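Local atomic coordinates of phenylalanine--tRNA ligase beta subunit (PDB entry 2CXI), a protein that forms, with the alpha subunit, the tetrameric synthetase that attaches L-phenylalanine to tRNA(Phe) at the expense of ATP, this chain being the N-terminal part of the beta subunit. Residues A[27-31]-A[32-36]; A[283-287]-A[288-292]; A[301-304]-A[305-309]; A[337-340]-A[341-345]. All coordinates share one frame; numbering follows the deposited sequence.

Contact 1 of 4, residues A[27-31]-A[32-36]; sequences LVLYA and KCELD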
loop_
_atom_site.group_PDB
_atom_site.type_symbol
_atom_site.label_atom_id
_atom_site.label_comp_id
_atom_site.label_asym_id
_atom_site.label_seq_id
_atom_site.Cartn_x
_atom_site.Cartn_y
_atom_site.Cartn_z
ATOM N N LEU A 27 -4.304 -51.957 -15.054
ATOM C CA LEU A 27 -4.441 -50.524 -14.854
ATOM C C LEU A 27 -3.108 -49.794 -14.875
ATOM O O LEU A 27 -2.990 -48.731 -15.498
ATOM C CB LEU A 27 -5.124 -50.266 -13.497
ATOM C CG LEU A 27 -6.596 -49.860 -13.525
ATOM C CD1 LEU A 27 -7.464 -50.433 -14.646
ATOM C CD2 LEU A 27 -7.212 -50.015 -12.131
ATOM N N VAL A 28 -2.122 -50.331 -14.170
ATOM C CA VAL A 28 -0.844 -49.629 -14.067
ATOM C C VAL A 28 -0.223 -49.359 -15.460
ATOM O O VAL A 28 0.355 -48.303 -15.671
ATOM C CB VAL A 28 0.154 -50.290 -13.098
ATOM C CG1 VAL A 28 -0.400 -50.316 -11.644
ATOM C CG2 VAL A 28 0.562 -51.724 -13.554
ATOM N N LEU A 29 -0.368 -50.305 -16.390
ATOM C CA LEU A 29 0.180 -50.147 -17.746
ATOM C C LEU A 29 -0.467 -48.952 -18.474
ATOM O O LEU A 29 0.188 -48.274 -19.272
ATOM C CB LEU A 29 0.028 -51.452 -18.550
ATOM C CG LEU A 29 0.519 -52.719 -17.824
ATOM C CD1 LEU A 29 0.153 -54.052 -18.515
ATOM C CD2 LEU A 29 2.053 -52.642 -17.536
ATOM N N TYR A 30 -1.744 -48.677 -18.181
ATOM C CA TYR A 30 -2.413 -47.479 -18.707
ATOM C C TYR A 30 -1.705 -46.178 -18.278
ATOM O O TYR A 30 -1.785 -45.158 -18.974
ATOM C CB TYR A 30 -3.902 -47.423 -18.266
ATOM C CG TYR A 30 -4.782 -48.556 -18.777
ATOM C CD1 TYR A 30 -4.424 -49.294 -19.918
ATOM C CD2 TYR A 30 -5.996 -48.866 -18.142
ATOM C CE1 TYR A 30 -5.241 -50.347 -20.389
ATOM C CE2 TYR A 30 -6.808 -49.904 -18.594
ATOM C CZ TYR A 30 -6.426 -50.634 -19.720
ATOM O OH TYR A 30 -7.227 -51.657 -20.189
ATOM N N ALA A 31 -1.043 -46.199 -17.115
ATOM C CA ALA A 31 -0.333 -45.008 -16.620
ATOM C C ALA A 31 1.153 -45.062 -16.981
ATOM O O ALA A 31 1.980 -44.369 -16.379
ATOM C CB ALA A 31 -0.485 -44.904 -15.125
ATOM N N LYS A 32 1.491 -45.920 -17.939
ATOM C CA LYS A 32 2.883 -46.108 -18.389
ATOM C C LYS A 32 3.799 -46.493 -17.227
ATOM O O LYS A 32 4.956 -46.075 -17.145
ATOM C CB LYS A 32 3.423 -44.880 -19.147
ATOM C CG LYS A 32 2.449 -44.297 -20.191
ATOM C CD LYS A 32 3.124 -43.173 -21.013
ATOM C CE LYS A 32 4.255 -43.720 -21.864
ATOM N NZ LYS A 32 4.793 -42.621 -22.723
ATOM N N CYS A 33 3.287 -47.324 -16.333
ATOM C CA CYS A 33 4.176 -47.898 -15.359
ATOM C C CYS A 33 3.935 -49.366 -15.072
ATOM O O CYS A 33 2.985 -49.961 -15.580
ATOM C CB CYS A 33 4.232 -47.081 -14.094
ATOM S SG CYS A 33 2.654 -46.848 -13.348
ATOM N N GLU A 34 4.838 -49.928 -14.278
ATOM C CA GLU A 34 4.764 -51.334 -13.900
ATOM C C GLU A 34 4.595 -51.448 -12.396
ATOM O O GLU A 34 5.045 -50.582 -11.640
ATOM C CB GLU A 34 6.051 -52.056 -14.327
ATOM C CG GLU A 34 6.299 -52.028 -15.820
ATOM C CD GLU A 34 5.680 -53.199 -16.570
ATOM O OE1 GLU A 34 5.194 -54.176 -15.932
ATOM O OE2 GLU A 34 5.673 -53.131 -17.833
ATOM N N LEU A 35 3.904 -52.498 -11.978
ATOM C CA LEU A 35 3.741 -52.775 -10.584
ATOM C C LEU A 35 4.989 -53.448 -10.039
ATOM O O LEU A 35 5.200 -54.661 -10.230
ATOM C CB LEU A 35 2.528 -53.700 -10.395
ATOM C CG LEU A 35 1.388 -53.305 -9.471
ATOM C CD1 LEU A 35 0.442 -54.509 -9.249
ATOM C CD2 LEU A 35 1.832 -52.620 -8.144
ATOM N N ASP A 36 5.838 -52.659 -9.378
ATOM C CA ASP A 36 7.097 -53.178 -8.858
ATOM C C ASP A 36 6.933 -53.956 -7.559
ATOM O O ASP A 36 7.692 -54.906 -7.305
ATOM C CB ASP A 36 8.101 -52.041 -8.642
ATOM C CG ASP A 36 9.516 -52.539 -8.504
ATOM O OD1 ASP A 36 9.964 -53.275 -9.413
ATOM O OD2 ASP A 36 10.234 -52.268 -7.514
#

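Contact 2 of 4, residues A[283-287]-A[288-292]; sequences FEVEL and DYIRK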
loop_
_atom_site.group_PDB
_atom_site.type_symbol
_atom_site.label_atom_id
_atom_site.label_comp_id
_atom_site.label_asym_id
_atom_site.label_seq_id
_atom_site.Cartn_x
_atom_site.Cartn_y
_atom_site.Cartn_z
ATOM N N PHE A 283 0.013 -28.665 -31.375
ATOM C CA PHE A 283 0.736 -29.457 -32.355
ATOM C C PHE A 283 -0.208 -29.810 -33.509
ATOM O O PHE A 283 -1.410 -29.910 -33.329
ATOM C CB PHE A 283 1.250 -30.760 -31.731
ATOM C CG PHE A 283 2.512 -31.292 -32.381
ATOM C CD1 PHE A 283 3.769 -30.805 -31.996
ATOM C CD2 PHE A 283 2.442 -32.297 -33.363
ATOM C CE1 PHE A 283 4.946 -31.303 -32.594
ATOM C CE2 PHE A 283 3.631 -32.810 -33.966
ATOM C CZ PHE A 283 4.866 -32.315 -33.585
ATOM N N GLU A 284 0.359 -30.015 -34.694
ATOM C CA GLU A 284 -0.423 -30.384 -35.872
ATOM C C GLU A 284 0.174 -31.621 -36.510
ATOM O O GLU A 284 1.390 -31.712 -36.677
ATOM C CB GLU A 284 -0.432 -29.239 -36.895
ATOM C CG GLU A 284 -0.954 -27.922 -36.355
ATOM C CD GLU A 284 -1.316 -26.932 -37.468
ATOM O OE1 GLU A 284 -1.460 -27.376 -38.638
ATOM O OE2 GLU A 284 -1.486 -25.728 -37.171
ATOM N N VAL A 285 -0.674 -32.580 -36.845
ATOM C CA VAL A 285 -0.207 -33.795 -37.509
ATOM C C VAL A 285 -1.169 -34.190 -38.653
ATOM O O VAL A 285 -2.387 -34.063 -38.536
ATOM C CB VAL A 285 -0.003 -34.989 -36.492
ATOM C CG1 VAL A 285 -1.332 -35.520 -36.002
ATOM C CG2 VAL A 285 0.868 -36.104 -37.105
ATOM N N GLU A 286 -0.603 -34.687 -39.741
ATOM C CA GLU A 286 -1.401 -35.249 -40.855
ATOM C C GLU A 286 -1.869 -36.639 -40.445
ATOM O O GLU A 286 -1.046 -37.471 -40.105
ATOM C CB GLU A 286 -0.493 -35.369 -42.102
ATOM C CG GLU A 286 -0.102 -34.020 -42.699
ATOM C CD GLU A 286 -1.300 -33.308 -43.303
ATOM O OE1 GLU A 286 -2.355 -33.967 -43.511
ATOM O OE2 GLU A 286 -1.203 -32.086 -43.555
ATOM N N LEU A 287 -3.172 -36.914 -40.495
ATOM C CA LEU A 287 -3.666 -38.233 -40.060
ATOM C C LEU A 287 -3.163 -39.393 -40.931
ATOM O O LEU A 287 -3.045 -40.532 -40.475
ATOM C CB LEU A 287 -5.180 -38.245 -39.966
ATOM C CG LEU A 287 -5.671 -37.287 -38.867
ATOM C CD1 LEU A 287 -7.121 -36.989 -39.044
ATOM C CD2 LEU A 287 -5.415 -37.846 -37.483
ATOM N N ASP A 288 -2.837 -39.098 -42.185
ATOM C CA ASP A 288 -2.292 -40.160 -43.031
ATOM C C ASP A 288 -0.853 -40.535 -42.618
ATOM O O ASP A 288 -0.447 -41.663 -42.826
ATOM C CB ASP A 288 -2.458 -39.858 -44.519
ATOM C CG ASP A 288 -2.488 -41.131 -45.367
ATOM O OD1 ASP A 288 -3.447 -41.951 -45.283
ATOM O OD2 ASP A 288 -1.555 -41.399 -46.121
ATOM N N TYR A 289 -0.117 -39.613 -41.980
ATOM C CA TYR A 289 1.177 -39.951 -41.383
ATOM C C TYR A 289 0.985 -41.035 -40.313
ATOM O O TYR A 289 1.711 -42.025 -40.279
ATOM C CB TYR A 289 1.865 -38.732 -40.786
ATOM C CG TYR A 289 3.096 -39.050 -39.949
ATOM C CD1 TYR A 289 3.004 -39.313 -38.567
ATOM C CD2 TYR A 289 4.363 -39.027 -40.530
ATOM C CE1 TYR A 289 4.160 -39.600 -37.816
ATOM C CE2 TYR A 289 5.510 -39.307 -39.792
ATOM C CZ TYR A 289 5.401 -39.583 -38.445
ATOM O OH TYR A 289 6.561 -39.831 -37.759
ATOM N N ILE A 290 -0.025 -40.849 -39.470
ATOM C CA ILE A 290 -0.338 -41.813 -38.433
ATOM C C ILE A 290 -0.685 -43.205 -39.005
ATOM O O ILE A 290 -0.164 -44.248 -38.530
ATOM C CB ILE A 290 -1.491 -41.265 -37.524
ATOM C CG1 ILE A 290 -1.088 -39.937 -36.851
ATOM C CG2 ILE A 290 -1.907 -42.308 -36.487
ATOM C CD1 ILE A 290 -0.009 -40.083 -35.830
ATOM N N ARG A 291 -1.590 -43.231 -39.993
ATOM C CA ARG A 291 -1.916 -44.490 -40.692
ATOM C C ARG A 291 -0.687 -45.139 -41.334
ATOM O O ARG A 291 -0.400 -46.300 -41.067
ATOM C CB ARG A 291 -2.983 -44.251 -41.766
ATOM C CG ARG A 291 -4.371 -44.371 -41.225
ATOM C CD ARG A 291 -5.483 -44.198 -42.282
ATOM N NE ARG A 291 -5.505 -42.842 -42.809
ATOM C CZ ARG A 291 -6.186 -41.848 -42.290
ATOM N NH1 ARG A 291 -6.934 -42.047 -41.220
ATOM N NH2 ARG A 291 -6.130 -40.652 -42.866
ATOM N N LYS A 292 0.042 -44.380 -42.147
ATOM C CA LYS A 292 1.143 -44.927 -42.928
ATOM C C LYS A 292 2.286 -45.464 -42.061
ATOM O O LYS A 292 2.879 -46.504 -42.361
ATOM C CB LYS A 292 1.646 -43.881 -43.931
ATOM C CG LYS A 292 0.729 -43.704 -45.154
ATOM C CD LYS A 292 0.624 -45.026 -45.981
ATOM C CE LYS A 292 -0.758 -45.257 -46.573
ATOM N NZ LYS A 292 -1.262 -44.080 -47.333
HETATM O O HOH W 1 -3.534 -36.943 -43.669
#

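Contact 3 of 4, residues A[301-304]-A[305-309]; sequences GEIK and ELLEK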
loop_
_atom_site.group_PDB
_atom_site.type_symbol
_atom_site.label_atom_id
_atom_site.label_comp_id
_atom_site.label_asym_id
_atom_site.label_seq_id
_atom_site.Cartn_x
_atom_site.Cartn_y
_atom_site.Cartn_z
ATOM N N GLY A 301 -11.842 -40.567 -37.553
ATOM C CA GLY A 301 -12.642 -40.631 -36.335
ATOM C C GLY A 301 -12.041 -41.563 -35.275
ATOM O O GLY A 301 -12.051 -41.249 -34.078
ATOM N N GLU A 302 -11.538 -42.715 -35.708
ATOM C CA GLU A 302 -10.896 -43.650 -34.778
ATOM C C GLU A 302 -9.615 -43.075 -34.159
ATOM O O GLU A 302 -9.371 -43.209 -32.941
ATOM C CB GLU A 302 -10.626 -44.983 -35.458
ATOM C CG GLU A 302 -11.913 -45.762 -35.675
ATOM C CD GLU A 302 -11.740 -46.914 -36.635
ATOM O OE1 GLU A 302 -10.945 -46.802 -37.595
ATOM O OE2 GLU A 302 -12.405 -47.943 -36.402
ATOM N N ILE A 303 -8.818 -42.425 -34.997
ATOM C CA ILE A 303 -7.595 -41.776 -34.524
ATOM C C ILE A 303 -7.970 -40.654 -33.569
ATOM O O ILE A 303 -7.361 -40.514 -32.494
ATOM C CB ILE A 303 -6.725 -41.239 -35.683
ATOM C CG1 ILE A 303 -6.272 -42.409 -36.579
ATOM C CG2 ILE A 303 -5.491 -40.491 -35.100
ATOM C CD1 ILE A 303 -5.632 -41.986 -37.866
ATOM N N LYS A 304 -8.978 -39.852 -33.936
ATOM C CA LYS A 304 -9.427 -38.809 -33.009
ATOM C C LYS A 304 -9.763 -39.373 -31.606
ATOM O O LYS A 304 -9.360 -38.815 -30.590
ATOM C CB LYS A 304 -10.606 -38.011 -33.585
ATOM C CG LYS A 304 -11.205 -37.003 -32.598
ATOM C CD LYS A 304 -11.970 -35.907 -33.320
ATOM C CE LYS A 304 -12.938 -35.249 -32.348
ATOM N NZ LYS A 304 -13.310 -33.939 -32.828
ATOM N N GLU A 305 -10.511 -40.471 -31.576
ATOM C CA GLU A 305 -10.953 -41.099 -30.342
ATOM C C GLU A 305 -9.773 -41.614 -29.521
ATOM O O GLU A 305 -9.799 -41.548 -28.306
ATOM C CB GLU A 305 -11.852 -42.288 -30.634
ATOM C CG GLU A 305 -13.215 -41.949 -31.231
ATOM C CD GLU A 305 -14.066 -43.192 -31.352
ATOM O OE1 GLU A 305 -14.415 -43.605 -32.498
ATOM O OE2 GLU A 305 -14.354 -43.783 -30.284
ATOM N N LEU A 306 -8.771 -42.168 -30.184
ATOM C CA LEU A 306 -7.574 -42.647 -29.470
ATOM C C LEU A 306 -6.795 -41.476 -28.848
ATOM O O LEU A 306 -6.391 -41.549 -27.686
ATOM C CB LEU A 306 -6.676 -43.450 -30.402
ATOM C CG LEU A 306 -7.202 -44.831 -30.847
ATOM C CD1 LEU A 306 -6.198 -45.443 -31.788
ATOM C CD2 LEU A 306 -7.502 -45.809 -29.681
ATOM N N LEU A 307 -6.601 -40.398 -29.614
ATOM C CA LEU A 307 -5.897 -39.220 -29.089
ATOM C C LEU A 307 -6.663 -38.507 -27.963
ATOM O O LEU A 307 -6.053 -37.960 -27.050
ATOM C CB LEU A 307 -5.610 -38.239 -30.222
ATOM C CG LEU A 307 -4.562 -38.706 -31.243
ATOM C CD1 LEU A 307 -4.586 -37.715 -32.400
ATOM C CD2 LEU A 307 -3.168 -38.781 -30.639
ATOM N N GLU A 308 -7.999 -38.528 -28.015
ATOM C CA GLU A 308 -8.786 -38.025 -26.878
ATOM C C GLU A 308 -8.587 -38.816 -25.569
ATOM O O GLU A 308 -8.614 -38.218 -24.512
ATOM C CB GLU A 308 -10.270 -37.868 -27.240
ATOM C CG GLU A 308 -10.498 -36.785 -28.286
ATOM C CD GLU A 308 -11.956 -36.643 -28.701
ATOM O OE1 GLU A 308 -12.681 -37.649 -28.668
ATOM O OE2 GLU A 308 -12.355 -35.521 -29.084
ATOM N N LYS A 309 -8.381 -40.141 -25.647
ATOM C CA LYS A 309 -7.992 -40.947 -24.483
ATOM C C LYS A 309 -6.602 -40.610 -23.953
ATOM O O LYS A 309 -6.284 -40.983 -22.853
ATOM C CB LYS A 309 -8.012 -42.455 -24.815
ATOM C CG LYS A 309 -9.391 -43.048 -25.021
ATOM C CD LYS A 309 -9.297 -44.491 -25.529
ATOM C CE LYS A 309 -10.702 -45.008 -25.894
ATOM N NZ LYS A 309 -10.686 -46.495 -26.114
#

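Contact 4 of 4, residues A[337-340]-A[341-345]; sequences DILE and DVLIA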
loop_
_atom_site.group_PDB
_atom_site.type_symbol
_atom_site.label_atom_id
_atom_site.label_comp_id
_atom_site.label_asym_id
_atom_site.label_seq_id
_atom_site.Cartn_x
_atom_site.Cartn_y
_atom_site.Cartn_z
ATOM N N ASP A 337 6.085 -38.585 -31.998
ATOM C CA ASP A 337 5.571 -38.545 -30.607
ATOM C C ASP A 337 4.031 -38.674 -30.567
ATOM O O ASP A 337 3.504 -39.311 -29.664
ATOM C CB ASP A 337 6.017 -37.281 -29.840
ATOM C CG ASP A 337 7.513 -37.106 -29.800
ATOM O OD1 ASP A 337 8.234 -38.106 -29.614
ATOM O OD2 ASP A 337 8.067 -35.995 -29.950
ATOM N N ILE A 338 3.332 -38.037 -31.528
ATOM C CA ILE A 338 1.893 -38.229 -31.667
ATOM C C ILE A 338 1.607 -39.686 -32.017
ATOM O O ILE A 338 0.687 -40.304 -31.469
ATOM C CB ILE A 338 1.288 -37.297 -32.739
ATOM C CG1 ILE A 338 1.780 -35.833 -32.547
ATOM C CG2 ILE A 338 -0.236 -37.379 -32.695
ATOM C CD1 ILE A 338 1.536 -35.248 -31.062
ATOM N N LEU A 339 2.411 -40.217 -32.949
ATOM C CA LEU A 339 2.254 -41.618 -33.370
ATOM C C LEU A 339 2.391 -42.579 -32.195
ATOM O O LEU A 339 1.621 -43.547 -32.063
ATOM C CB LEU A 339 3.292 -41.963 -34.473
ATOM C CG LEU A 339 3.428 -43.459 -34.870
ATOM C CD1 LEU A 339 2.108 -44.044 -35.367
ATOM C CD2 LEU A 339 4.567 -43.591 -35.942
ATOM N N GLU A 340 3.372 -42.322 -31.338
ATOM C CA GLU A 340 3.563 -43.162 -30.139
ATOM C C GLU A 340 2.327 -43.176 -29.252
ATOM O O GLU A 340 1.910 -44.218 -28.763
ATOM C CB GLU A 340 4.781 -42.679 -29.327
ATOM C CG GLU A 340 5.353 -43.705 -28.358
ATOM C CD GLU A 340 5.960 -44.909 -29.088
ATOM O OE1 GLU A 340 6.343 -44.786 -30.276
ATOM O OE2 GLU A 340 6.081 -45.987 -28.480
ATOM N N ASP A 341 1.712 -42.015 -29.052
ATOM C CA ASP A 341 0.530 -41.958 -28.159
ATOM C C ASP A 341 -0.661 -42.700 -28.764
ATOM O O ASP A 341 -1.447 -43.310 -28.050
ATOM C CB ASP A 341 0.136 -40.502 -27.846
ATOM C CG ASP A 341 1.048 -39.849 -26.814
ATOM O OD1 ASP A 341 1.817 -40.573 -26.148
ATOM O OD2 ASP A 341 1.024 -38.616 -26.590
ATOM N N VAL A 342 -0.816 -42.614 -30.083
ATOM C CA VAL A 342 -1.848 -43.428 -30.802
ATOM C C VAL A 342 -1.635 -44.935 -30.570
ATOM O O VAL A 342 -2.609 -45.686 -30.296
ATOM C CB VAL A 342 -1.891 -43.085 -32.322
ATOM C CG1 VAL A 342 -2.861 -44.028 -33.091
ATOM C CG2 VAL A 342 -2.346 -41.637 -32.527
ATOM N N LEU A 343 -0.371 -45.372 -30.674
ATOM C CA LEU A 343 -0.031 -46.784 -30.495
ATOM C C LEU A 343 -0.310 -47.203 -29.069
ATOM O O LEU A 343 -0.877 -48.250 -28.840
ATOM C CB LEU A 343 1.440 -47.075 -30.866
ATOM C CG LEU A 343 1.837 -46.895 -32.327
ATOM C CD1 LEU A 343 3.355 -47.071 -32.539
ATOM C CD2 LEU A 343 1.052 -47.830 -33.271
ATOM N N ILE A 344 0.040 -46.347 -28.110
ATOM C CA ILE A 344 -0.250 -46.616 -26.711
ATOM C C ILE A 344 -1.745 -46.766 -26.451
ATOM O O ILE A 344 -2.174 -47.744 -25.829
ATOM C CB ILE A 344 0.335 -45.491 -25.799
ATOM C CG1 ILE A 344 1.874 -45.476 -25.849
ATOM C CG2 ILE A 344 -0.200 -45.665 -24.379
ATOM C CD1 ILE A 344 2.483 -44.262 -25.101
ATOM N N ALA A 345 -2.529 -45.788 -26.918
ATOM C CA ALA A 345 -3.999 -45.748 -26.722
ATOM C C ALA A 345 -4.712 -46.912 -27.385
ATOM O O ALA A 345 -5.741 -47.389 -26.876
ATOM C CB ALA A 345 -4.584 -44.443 -27.232
HETATM O O HOH W 2 4.490 -39.710 -27.033
#

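Contact 1 of 4, residues A[27-31]-A[32-36]
Val28 and Cys33 meet where helix 21-30 ends in a Schellman motif and the chain turns into strand 33-41. Two backbone bonds define the motif: Cys33 N donates to Val28 O at 3.2 Å, and Lys32 N to Leu29 O at 3.0 Å. Val28 O is gripped twice, since Ala31 N also reaches it, from the opposite face of its carbonyl plane. Lys32 is the C-prime residue, and its positive phi (57°) turns the chain out of the helix.

Apolar packing fills the inner side of the turn. Val28 CB and Ala31 CB approach Cys33 SG, the latter at 4.1 Å, and Val28 CG1 meets Leu35 CG, the two side chains crossing at about a right angle. These small and branched residues suit a buried corner that Leu49 of strand 44-51 and Val65 of helix 62-72 help to cover. Cys33 SG stands between its own backbone N and carbonyl carbon (chi1 57°), which turns the sulfur back toward the helix end.

The two charged side chains behave differently. Lys32 NZ forms a salt bridge with Asp53, whereas Glu34 bends at chi2, so that its carboxylate lies against Leu29 CD2. That same methyl, Leu29 CD2, also comes within 3.4 Å of Cys33 O.

Contact 2 of 4, residues A[283-287]-A[288-292]
Val285 and Tyr289 touch where strand 281-286 runs into helix 287-294, with Glu286 at the N-cap position. Chi1 of 72° sets Val285 CG1 between the backbone N and the carbonyl carbon and leaves CG2 anti to N, where it comes to 4.1 Å from Tyr289 CD1. The two side chains cross at about a right angle, the methyl meeting the ring obliquely. The same CG2 approaches Ile290 CD1; aliphatic Val285, Leu287 and Ile290 suit these buried positions.

Arg291 folds back along the helix through a bend at chi3 (-66°). Its guanidinium lies over the peptide of Leu287, whose O sits 3.8 Å above the plane near its centre, while Arg291 N donates to that O at 3.1 Å. At the guanidinium edge, in its plane, NE makes a weak bond to Asp288 OD1. The other oxygen, Asp288 OD2, receives Lys292 NZ at 3.0 Å on its syn lone pair, so an aspartate in the first turn suits pairing with cations three and four residues on. Arg291 NH1 has a further partner in Asp300.

Glu286 curls toward the helix start, where a water donates to its OE1 and accepts from Asp288 N at 2.7 Å; its OE2 pairs with Arg320. Leu287 and Ile290 pack on Ile303 of helix 300-309, Val285 lies against strand 320-325, and Val285 and Tyr289 touch helix 335-346.

Contact 3 of 4, residues A[301-304]-A[305-309]
Gly301 to Lys304 each offer their carbonyl oxygen to the amide four residues on, from Glu305 N to Glu308 N, as in a regular alpha-helix; the bond from Leu307 N to Ile303 O, at 3.0 Å, is nearly straight and almost in line with the carbonyl. Ile303 and Leu307 then lie side by side, pointing the same way, with Ile303 CG2 4.0 Å from Leu307 CD1. Branched aliphatic residues suit this buried face, where Ile303 also meets Leu298 while Leu307 meets Ile338 and Val342.

On another face Lys304 and Glu308 cross obliquely. With CG anti to its N (chi1 174°) and an extended chain, Lys304 carries NZ out to a hydrogen bond with Val314 O. Its CE consequently passes 3.3 Å from Glu308 OE2, whereas Lys304 NZ stays 4.2 Å from that oxygen, beyond a salt bridge. Were Glu308 an alanine, the lysine methylenes would probably lose this neighbour and the ammonium group this nearby negative charge.

Glu305 CG leans back on Gly301 O at 3.2 Å; a charged residue suits this exposed position. Glu302 OE1 accepts from Asn299 N near the helix start. Aliphatic residues on one side and charged ones on the other make this an amphipathic helix of the B5 domain.

Contact 4 of 4, residues A[337-340]-A[341-345]
Leu339 CD1 and Leu343 CG approach to 4.2 Å, their side chains set at a slant to one another, one turn apart on helix 335-346. Bonds from Val342, Leu343 and Ile344 to the carbonyls four residues back hold this turn, Val342 N meeting Ile338 O at 3.1 Å, in its carbonyl plane. The first bond of the series, from Asp341 N to Asp337 O, is weak at 3.3 Å, and a water supplements it by donating to Asp337 O at 2.8 Å.

Asp341 can be followed outward. Its CB lies 3.7 Å from Ile338 O; CG, anti to the carbonyl carbon (chi1 -77°), is carried back beside Asp337 O at 3.8 Å. OD1 then accepts a weak bond from the same water, while OD2 takes a hydrogen bond from Tyr312 OH and forms a salt bridge with Arg329. A short acid suits this buried place because each oxygen has a partner close to the helix. Replacing it by an alanine would probably leave Arg329 without this counter-charge and the water with one partner fewer.

Asp337, Glu340 and Asp341 are predicted to bind magnesium jointly with the alpha subunit. Ile344 CG1 rests on Glu340 O at 3.2 Å. Val342 packs on Ile290 and Leu339 on Leu293, both of helix 287-294, and Ile338 lies over strand 281-286.

In the fold
Contacts 2, 3 and 4 build one small core in the B5 domain, their centres 10 to 12 Å apart. Contact 3 fits against contact 2 where Ile303 CD1 lies 3.6 Å from Arg291 NH1. Contact 4 packs on both: Leu339 CA comes within 3.7 Å of Ile290 CD1, and Ala345 CB within 3.4 Å of Leu306 O. Contact 1 lies near the start of the chain, on helix 21-30 and strand 33-41, its centre about 16 Å from that of contact 4, and reaches it where Lys32 NZ lies 3.7 Å from Ile344 CD1. The side chain of Lys32 is also about 5 Å from that of Asp341 of the predicted magnesium site, to which Asp331 also belongs and the alpha subunit would contribute.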